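Local structure of phosphoenolpyruvate--glycerone phosphotransferase (Enterococcus faecalis, 3B48) at residues A6-V11 with A108-A113. The protein probably acts as the DhaM phosphoryl donor of the dihydroxyacetone kinase complex, relaying a phosphoryl group from phosphoenolpyruvate through histidines to DhaL and dihydroxyacetone. Numbering follows the deposited sequence.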
ATOM      1  N   ALA B   6      12.948  16.811  -2.781  1.00 35.33           N
ATOM      2  CA  ALA B   6      12.362  15.518  -3.098  1.00 33.87           C
ATOM      3  C   ALA B   6      10.838  15.570  -3.257  1.00 32.81           C
ATOM      4  O   ALA B   6      10.137  16.335  -2.577  1.00 32.24           O
ATOM      5  CB  ALA B   6      12.752  14.489  -2.077  1.00 33.25           C
ATOM      6  N   ASP B   7      10.360  14.779  -4.211  1.00 31.33           N
ATOM      7  CA  ASP B   7       8.943  14.526  -4.377  1.00 30.62           C
ATOM      8  C   ASP B   7       8.708  13.030  -4.428  1.00 29.84           C
ATOM      9  O   ASP B   7       9.527  12.272  -4.994  1.00 28.99           O
ATOM     10  CB  ASP B   7       8.415  15.158  -5.665  1.00 30.04           C
ATOM     11  CG  ASP B   7       8.602  16.654  -5.704  1.00 31.59           C
ATOM     12  OD1 ASP B   7       9.750  17.102  -5.526  1.00 33.66           O
ATOM     13  OD2 ASP B   7       7.611  17.384  -5.953  1.00 32.15           O
ATOM     14  N   ILE B   8       7.593  12.623  -3.821  1.00 29.26           N
ATOM     15  CA  ILE B   8       7.084  11.266  -3.903  1.00 28.84           C
ATOM     16  C   ILE B   8       5.881  11.228  -4.821  1.00 29.20           C
ATOM     17  O   ILE B   8       4.862  11.909  -4.598  1.00 29.54           O
ATOM     18  CB  ILE B   8       6.679  10.711  -2.522  1.00 29.35           C
ATOM     19  CG1 ILE B   8       7.912  10.532  -1.628  1.00 28.04           C
ATOM     20  CG2 ILE B   8       5.905   9.391  -2.674  1.00 28.63           C
ATOM     21  CD1 ILE B   8       7.588  10.390  -0.177  1.00 29.86           C
ATOM     22  N   LEU B   9       6.000  10.417  -5.858  1.00 29.56           N
ATOM     23  CA  LEU B   9       4.915  10.265  -6.827  1.00 29.24           C
ATOM     24  C   LEU B   9       4.345   8.858  -6.676  1.00 28.72           C
ATOM     25  O   LEU B   9       5.082   7.841  -6.778  1.00 27.73           O
ATOM     26  CB  LEU B   9       5.379  10.538  -8.269  1.00 29.62           C
ATOM     27  CG  LEU B   9       5.893  11.906  -8.763  1.00 29.24           C
ATOM     28  CD1 LEU B   9       7.213  12.371  -8.071  1.00 29.39           C
ATOM     29  CD2 LEU B   9       6.072  11.824 -10.293  1.00 29.08           C
ATOM     30  N   LEU B  10       3.037   8.858  -6.407  1.00 27.41           N
ATOM     31  CA  LEU B  10       2.254   7.697  -6.041  1.00 27.23           C
ATOM     32  C   LEU B  10       1.349   7.329  -7.212  1.00 27.12           C
ATOM     33  O   LEU B  10       0.377   8.045  -7.499  1.00 26.81           O
ATOM     34  CB  LEU B  10       1.368   8.022  -4.818  1.00 26.40           C
ATOM     35  CG  LEU B  10       2.057   8.593  -3.563  1.00 24.84           C
ATOM     36  CD1 LEU B  10       0.990   9.082  -2.601  1.00 22.73           C
ATOM     37  CD2 LEU B  10       2.844   7.501  -2.933  1.00 22.71           C
ATOM     38  N   VAL B  11       1.673   6.214  -7.864  1.00 26.38           N
ATOM     39  CA  VAL B  11       0.901   5.702  -9.017  1.00 25.84           C
ATOM     40  C   VAL B  11       0.063   4.454  -8.669  1.00 24.96           C
ATOM     41  O   VAL B  11       0.525   3.557  -8.008  1.00 22.88           O
ATOM     42  CB  VAL B  11       1.818   5.451 -10.220  1.00 25.90           C
ATOM     43  CG1 VAL B  11       0.991   5.233 -11.483  1.00 25.72           C
ATOM     44  CG2 VAL B  11       2.807   6.645 -10.348  1.00 24.56           C
ATOM     45  N   ALA B 108       8.118   5.253   4.332  1.00 26.75           N
ATOM     46  CA  ALA B 108       9.544   5.126   4.661  1.00 26.90           C
ATOM     47  C   ALA B 108      10.387   6.199   3.939  1.00 28.17           C
ATOM     48  O   ALA B 108      11.149   6.926   4.588  1.00 27.94           O
ATOM     49  CB  ALA B 108      10.042   3.756   4.339  1.00 26.01           C
ATOM     50  N   SER B 109      10.238   6.344   2.615  1.00 28.52           N
ATOM     51  CA  SER B 109      10.920   7.466   1.946  1.00 29.26           C
ATOM     52  C   SER B 109      10.603   8.798   2.626  1.00 28.40           C
ATOM     53  O   SER B 109      11.494   9.547   2.916  1.00 28.59           O
ATOM     54  CB  SER B 109      10.626   7.517   0.441  1.00 29.33           C
ATOM     55  OG  SER B 109      11.343   6.479  -0.205  1.00 33.45           O
ATOM     56  N   ALA B 110       9.334   9.068   2.907  1.00 29.06           N
ATOM     57  CA  ALA B 110       8.927  10.372   3.474  1.00 29.32           C
ATOM     58  C   ALA B 110       9.469  10.649   4.870  1.00 29.77           C
ATOM     59  O   ALA B 110       9.840  11.778   5.194  1.00 29.43           O
ATOM     60  CB  ALA B 110       7.412  10.508   3.472  1.00 29.59           C
ATOM     61  N   ILE B 111       9.489   9.630   5.721  1.00 30.69           N
ATOM     62  CA  ILE B 111       9.869   9.860   7.088  1.00 31.32           C
ATOM     63  C   ILE B 111      11.388  10.041   7.200  1.00 31.76           C
ATOM     64  O   ILE B 111      11.870  10.734   8.111  1.00 32.51           O
ATOM     65  CB  ILE B 111       9.259   8.781   8.067  1.00 31.59           C
ATOM     66  CG1 ILE B 111       8.428   9.450   9.195  1.00 31.49           C
ATOM     67  CG2 ILE B 111      10.319   7.740   8.554  1.00 32.10           C
ATOM     68  CD1 ILE B 111       9.004  10.789   9.829  1.00 32.08           C
ATOM     69  N   THR B 112      12.138   9.460   6.268  1.00 31.91           N
ATOM     70  CA  THR B 112      13.608   9.537   6.335  1.00 32.49           C
ATOM     71  C   THR B 112      14.174  10.806   5.650  1.00 32.31           C
ATOM     72  O   THR B 112      15.306  11.227   5.923  1.00 32.05           O
ATOM     73  CB  THR B 112      14.305   8.237   5.826  1.00 32.47           C
ATOM     74  OG1 THR B 112      14.502   8.308   4.417  1.00 35.11           O
ATOM     75  CG2 THR B 112      13.461   7.016   6.129  1.00 32.12           C
ATOM     76  N   ALA B 113      13.380  11.412   4.773  1.00 32.23           N
ATOM     77  CA  ALA B 113      13.696  12.722   4.222  1.00 32.30           C
ATOM     78  C   ALA B 113      13.568  13.836   5.280  1.00 32.84           C
ATOM     79  O   ALA B 113      14.167  14.907   5.154  1.00 33.64           O
ATOM     80  CB  ALA B 113      12.834  13.003   3.011  1.00 32.27           C
TER
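Ile8 reaches from strand 6-11 to Ser109 and Ala110 of helix 102-113, packing a helix onto one face of the four-stranded parallel sheet of this alpha/beta domain, a member of the PTS EIIA family of the mannose type. CG1 of Ile8 stands anti to the carbonyl carbon (chi1 -67°), and a nearly extended chi2 of 163° carries CD1 outward to the helix, while CG2 lies anti to the backbone N. The longer branch of a beta-branched residue, two carbons beyond CB, suits this place, because it spans part of the 7.7 Å between Ile8 CA and Ala110 CA. The helix answers with small residues. Ala110 offers only a methyl, so Ile8 CD1 can also come within 3.8 Å of Ala110 N. Ser109 points its side chain's first bond toward the strand and presents CB, 4.2 Å from Ile8 CD1; its buried hydroxyl makes a weak hydrogen bond to Ile122 O. Phe70 of strand 66-71 touches both Ile8 and Ser109, and Ile34 touches both Ile8 and Ala110, so the isoleucine side chain lies among other apolar groups. The closest approach is methyl to methyl, Ile8 CD1 to Ala110 CB at 3.7 Å.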